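Local coordinates for protein D-isomer specific 2-hydroxyacid dehydrogenase NAD-binding (Xanthobacter autotrophicus, PDB 4XA8) that probably acts as an NAD(P)-dependent oxidoreductase of the D-isomer specific 2-hydroxyacid dehydrogenase family, with NADPH seen bound to the protein, at residues Val147-Leu152 with Val203-Leu208; Gly214-Glu219 with Pro237-Ala242. All coordinates share one frame; numbering follows the deposited sequence.

In the fold
Contact 1 and contact 2 lie in the same nucleotide-binding domain and show how a parallel sheet is finished at the ends of its strands. Contact 1 (147-152 with 203-208) is wholly buried and joins two adjacent strands in the middle of the sheet, with backbone bonds between and aliphatic side chains on both faces. Contact 2 (214-219 with 237-242) is only partly buried. It joins two loops that lead into helices 218-223 and 241-250, where an apolar side faces the sheet and a more exposed polar side carries two helix N-caps. The two meet through side chains: Leu-150 packs on Met-216, Leu-206 on Leu-215 and Val-204 on Val-238.

Contact 1: Val147-Leu152 with Val203-Leu208; sequences VGVLGL and VVMLPL
Val-147 and Val-203 meet loosely, CG1 to CG2 at 4.4 Å, on two neighbouring parallel strands at the centre of a Rossmann-type sheet, where the crossover from the first half of the domain brings strand 201-204 alongside strand 146-150. The strands are already paired here: Gly-148, which also bonds to the backbone of Ile-201, accepts Val-203 N on its carbonyl O at 2.7 Å. Val-149 stands on the same face as Val-203, Val-149 facing Ala-160 and Leu-163 of helix 154-165 and Val-203 facing Val-111 and Val-115 of helix 103-119; having CG1 opposite the backbone N (chi1 -179°) sets that methyl of Val-149 3.7 Å from Met-205 SD, where the bent methionine chain passes. Leu-150 has both backbone polar groups engaged: its N donates to Val-203 O at 2.8 Å, and its O takes Met-205 N at 2.8 Å. On the other face its side chain meets Leu-206, whose CD1 lies 3.6 Å from both CG and CD2 of Leu-150. The other branch of Leu-206 closes over the turn, CD2 resting 3.7 Å from Gly-151 CA. Shortened to an alanine, Leu-206 would lose both branches, which would probably leave a gap beside Leu-150 and the Gly-151 backbone less covered. Gly-151, the first glycine of what fits a GxGxxG pattern, turns the chain out of the strand at a positive phi of 115°; a side chain here would run into Met-205 O. Met-205 itself lies near Gly-156 and Val-233 of the NADPH site seen in this protein. The chain then reaches Leu-152, another residue of that site, leaving Gly-151 O buried at the turn with no partner in the model.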
loop_
_atom_site.group_PDB
_atom_site.type_symbol
_atom_site.label_atom_id
_atom_site.label_comp_id
_atom_site.label_asym_id
_atom_site.label_seq_id
_atom_site.Cartn_x
_atom_site.Cartn_y
_atom_site.Cartn_z
ATOM N N VAL A 147 -2.693 9.690 11.979
ATOM C CA VAL A 147 -3.394 9.616 10.657
ATOM C C VAL A 147 -4.843 10.064 10.962
ATOM O O VAL A 147 -5.498 9.522 11.870
ATOM C CB VAL A 147 -3.434 8.179 10.091
ATOM C CG1 VAL A 147 -4.101 8.098 8.725
ATOM C CG2 VAL A 147 -2.038 7.543 10.034
ATOM N N GLY A 148 -5.285 11.074 10.242
ATOM C CA GLY A 148 -6.591 11.675 10.407
ATOM C C GLY A 148 -7.460 11.314 9.210
ATOM O O GLY A 148 -7.099 11.619 8.056
ATOM N N VAL A 149 -8.632 10.746 9.466
ATOM C CA VAL A 149 -9.630 10.508 8.393
ATOM C C VAL A 149 -10.741 11.595 8.487
ATOM O O VAL A 149 -11.449 11.666 9.508
ATOM C CB VAL A 149 -10.236 9.095 8.566
ATOM C CG1 VAL A 149 -11.265 8.779 7.478
ATOM C CG2 VAL A 149 -9.167 8.055 8.522
ATOM N N LEU A 150 -10.829 12.456 7.472
ATOM C CA LEU A 150 -11.797 13.528 7.395
ATOM C C LEU A 150 -13.053 12.980 6.715
ATOM O O LEU A 150 -13.080 12.787 5.509
ATOM C CB LEU A 150 -11.168 14.721 6.656
ATOM C CG LEU A 150 -11.957 15.992 6.541
ATOM C CD1 LEU A 150 -11.993 16.730 7.872
ATOM C CD2 LEU A 150 -11.321 16.867 5.474
ATOM N N GLY A 151 -14.080 12.694 7.506
ATOM C CA GLY A 151 -15.367 12.158 7.039
ATOM C C GLY A 151 -15.548 10.775 7.597
ATOM O O GLY A 151 -14.673 9.939 7.395
ATOM N N LEU A 152 -16.624 10.544 8.376
ATOM C CA LEU A 152 -16.843 9.214 8.972
ATOM C C LEU A 152 -18.207 8.646 8.688
ATOM O O LEU A 152 -18.865 8.093 9.579
ATOM C CB LEU A 152 -16.602 9.240 10.487
ATOM C CG LEU A 152 -15.216 9.617 10.998
ATOM C CD1 LEU A 152 -15.284 9.801 12.527
ATOM C CD2 LEU A 152 -14.157 8.572 10.633
ATOM N N VAL A 203 -6.544 11.974 5.397
ATOM C CA VAL A 203 -7.317 11.280 4.294
ATOM C C VAL A 203 -8.655 11.960 4.131
ATOM O O VAL A 203 -9.519 11.919 5.031
ATOM C CB VAL A 203 -7.518 9.770 4.516
ATOM C CG1 VAL A 203 -8.052 9.122 3.262
ATOM C CG2 VAL A 203 -6.238 9.087 4.956
ATOM N N VAL A 204 -8.859 12.604 2.997
ATOM C CA VAL A 204 -10.172 13.225 2.719
ATOM C C VAL A 204 -11.173 12.177 2.187
ATOM O O VAL A 204 -10.983 11.606 1.089
ATOM C CB VAL A 204 -10.076 14.320 1.658
ATOM C CG1 VAL A 204 -11.443 15.009 1.497
ATOM C CG2 VAL A 204 -9.025 15.352 2.039
ATOM N N MET A 205 -12.224 11.919 2.953
ATOM C CA MET A 205 -13.261 10.961 2.620
ATOM C C MET A 205 -14.667 11.551 2.899
ATOM O O MET A 205 -15.582 10.837 3.340
ATOM C CB MET A 205 -13.108 9.658 3.412
ATOM C CG MET A 205 -11.729 9.077 3.289
ATOM S SD MET A 205 -11.633 7.422 4.021
ATOM C CE MET A 205 -12.619 6.524 2.853
ATOM N N LEU A 206 -14.833 12.852 2.650
ATOM C CA LEU A 206 -16.123 13.505 2.928
ATOM C C LEU A 206 -17.052 13.358 1.748
ATOM O O LEU A 206 -16.650 13.599 0.641
ATOM C CB LEU A 206 -15.906 14.984 3.155
ATOM C CG LEU A 206 -15.400 15.358 4.515
ATOM C CD1 LEU A 206 -14.809 16.745 4.414
ATOM C CD2 LEU A 206 -16.545 15.290 5.521
ATOM N N PRO A 207 -18.301 12.969 1.967
ATOM C CA PRO A 207 -19.219 13.147 0.818
ATOM C C PRO A 207 -19.336 14.621 0.418
ATOM O O PRO A 207 -19.242 15.480 1.312
ATOM C CB PRO A 207 -20.563 12.630 1.343
ATOM C CG PRO A 207 -20.464 12.709 2.824
ATOM C CD PRO A 207 -19.010 12.633 3.212
ATOM N N LEU A 208 -19.553 14.890 -0.888
ATOM C CA LEU A 208 -19.638 16.274 -1.446
ATOM C C LEU A 208 -21.046 16.890 -1.407
ATOM O O LEU A 208 -21.893 16.577 -2.236
ATOM C CB LEU A 208 -19.089 16.364 -2.902
ATOM C CG LEU A 208 -19.245 17.695 -3.703
ATOM C CD1 LEU A 208 -18.522 18.873 -3.071
ATOM C CD2 LEU A 208 -18.791 17.561 -5.150
#

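Contact 2: Gly214-Glu219 with Pro237-Ala242; sequences GLMNAE and PVVDEA
Met-216 and Val-239 pair through a single backbone bridge that ties together two loops, each about to enter a helix. The tight part is this bridge and its inner side, where Met-216, Val-238 and Val-239 are buried. Met-216 N donates to Val-238 O at 3.0 Å, and Met-216 O receives Asp-240 N at 2.9 Å; that donor stands 39° above the carbonyl plane although its N-H points well at the oxygen. Met-216 is also the centre of an inverse gamma turn, with a weak bond from Asn-217 N to Leu-215 O at 3.0 Å. Its CB sits 3.9 Å from Val-239 CG2, and the chain beyond, folded at chi2 (-50°) and chi3 (-66°), turns the sulfur away from the second loop. A third bond, Gly-214 N to Pro-237 O at 2.7 Å, closes the pairing at Gly-214, whose positive phi favours glycine.

The outer side is looser and polar, and Asn-217 and Asp-240 are partly exposed. Here Asp-240 CB approaches Asn-217 CA at 3.9 Å, but the polar ends of these residues serve their own helices: each is an N-cap, Asn-217 OD1 accepting Arg-220 N and Asp-240 OD1 accepting Ala-243 N. The paired loops bring the starts of helices 218-223 and 241-250 near each other, with Ala-218 touching Ala-243, while inward Val-238 and Val-239 rest on Val-204 of strand 201-204, and Val-239 also reaches Phe-230 of strand 228-232 and Leu-244 of helix 241-250.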
loop_
_atom_site.group_PDB
_atom_site.type_symbol
_atom_site.label_atom_id
_atom_site.label_comp_id
_atom_site.label_asym_id
_atom_site.label_seq_id
_atom_site.Cartn_x
_atom_site.Cartn_y
_atom_site.Cartn_z
ATOM N N GLY A 214 -15.674 22.759 -1.055
ATOM C CA GLY A 214 -14.606 23.687 -0.683
ATOM C C GLY A 214 -14.248 23.775 0.805
ATOM O O GLY A 214 -13.664 24.774 1.249
ATOM N N LEU A 215 -14.563 22.751 1.588
ATOM C CA LEU A 215 -14.230 22.795 3.019
ATOM C C LEU A 215 -12.718 22.797 3.242
ATOM O O LEU A 215 -12.240 23.482 4.137
ATOM C CB LEU A 215 -14.863 21.625 3.730
ATOM C CG LEU A 215 -14.721 21.555 5.254
ATOM C CD1 LEU A 215 -15.757 22.401 5.933
ATOM C CD2 LEU A 215 -14.850 20.128 5.749
ATOM N N MET A 216 -11.964 22.008 2.467
ATOM C CA MET A 216 -10.502 22.001 2.555
ATOM C C MET A 216 -9.980 23.120 1.636
ATOM O O MET A 216 -9.469 22.876 0.555
ATOM C CB MET A 216 -9.915 20.627 2.229
ATOM C CG MET A 216 -10.169 19.553 3.302
ATOM S SD MET A 216 -9.727 20.069 5.011
ATOM C CE MET A 216 -7.977 20.196 4.682
ATOM N N ASN A 217 -10.174 24.354 2.106
ATOM C CA ASN A 217 -9.706 25.591 1.465
ATOM C C ASN A 217 -8.327 26.008 2.010
ATOM O O ASN A 217 -7.733 25.297 2.828
ATOM C CB ASN A 217 -10.736 26.714 1.689
ATOM C CG ASN A 217 -10.964 27.038 3.179
ATOM O OD1 ASN A 217 -10.187 26.664 4.068
ATOM N ND2 ASN A 217 -12.013 27.763 3.443
ATOM N N ALA A 218 -7.809 27.155 1.579
ATOM C CA ALA A 218 -6.511 27.618 2.089
ATOM C C ALA A 218 -6.456 27.695 3.623
ATOM O O ALA A 218 -5.490 27.286 4.229
ATOM C CB ALA A 218 -6.157 28.966 1.481
ATOM N N GLU A 219 -7.487 28.257 4.248
ATOM C CA GLU A 219 -7.490 28.389 5.703
ATOM C C GLU A 219 -7.359 27.028 6.432
ATOM O O GLU A 219 -6.592 26.905 7.398
ATOM C CB GLU A 219 -8.763 29.101 6.130
ATOM C CG GLU A 219 -8.860 29.396 7.617
ATOM C CD GLU A 219 -10.198 29.999 7.961
ATOM O OE1 GLU A 219 -10.538 31.008 7.328
ATOM O OE2 GLU A 219 -10.918 29.453 8.824
ATOM N N PRO A 237 -13.640 18.714 -5.546
ATOM C CA PRO A 237 -14.064 20.016 -5.028
ATOM C C PRO A 237 -14.397 20.108 -3.518
ATOM O O PRO A 237 -14.728 21.209 -3.064
ATOM C CB PRO A 237 -15.314 20.319 -5.867
ATOM C CG PRO A 237 -15.940 19.001 -6.028
ATOM C CD PRO A 237 -14.792 18.003 -6.147
ATOM N N VAL A 238 -14.338 19.004 -2.755
ATOM C CA VAL A 238 -14.263 19.099 -1.277
ATOM C C VAL A 238 -12.988 19.862 -0.964
ATOM O O VAL A 238 -12.855 20.527 0.060
ATOM C CB VAL A 238 -14.196 17.689 -0.602
ATOM C CG1 VAL A 238 -13.670 17.794 0.822
ATOM C CG2 VAL A 238 -15.574 17.041 -0.608
ATOM N N VAL A 239 -12.024 19.719 -1.857
ATOM C CA VAL A 239 -10.742 20.342 -1.727
ATOM C C VAL A 239 -10.641 21.464 -2.736
ATOM O O VAL A 239 -11.035 21.298 -3.893
ATOM C CB VAL A 239 -9.625 19.301 -1.918
ATOM C CG1 VAL A 239 -8.267 19.959 -1.869
ATOM C CG2 VAL A 239 -9.711 18.253 -0.818
ATOM N N ASP A 240 -10.153 22.621 -2.289
ATOM C CA ASP A 240 -9.822 23.713 -3.207
ATOM C C ASP A 240 -8.515 23.383 -3.918
ATOM O O ASP A 240 -7.465 23.397 -3.302
ATOM C CB ASP A 240 -9.672 25.027 -2.424
ATOM C CG ASP A 240 -9.566 26.232 -3.315
ATOM O OD1 ASP A 240 -8.494 26.471 -3.896
ATOM O OD2 ASP A 240 -10.555 26.966 -3.423
ATOM N N GLU A 241 -8.576 23.059 -5.199
ATOM C CA GLU A 241 -7.412 22.525 -5.896
ATOM C C GLU A 241 -6.312 23.584 -5.998
ATOM O O GLU A 241 -5.142 23.272 -5.808
ATOM C CB GLU A 241 -7.800 22.005 -7.284
ATOM C CG GLU A 241 -6.739 21.153 -7.982
ATOM C CD GLU A 241 -7.323 20.184 -9.026
ATOM O OE1 GLU A 241 -7.037 20.348 -10.245
ATOM O OE2 GLU A 241 -8.041 19.238 -8.617
ATOM N N ALA A 242 -6.698 24.840 -6.228
ATOM C CA ALA A 242 -5.747 25.927 -6.328
ATOM C C ALA A 242 -4.965 26.030 -5.026
ATOM O O ALA A 242 -3.732 26.091 -5.030
ATOM C CB ALA A 242 -6.449 27.235 -6.653
#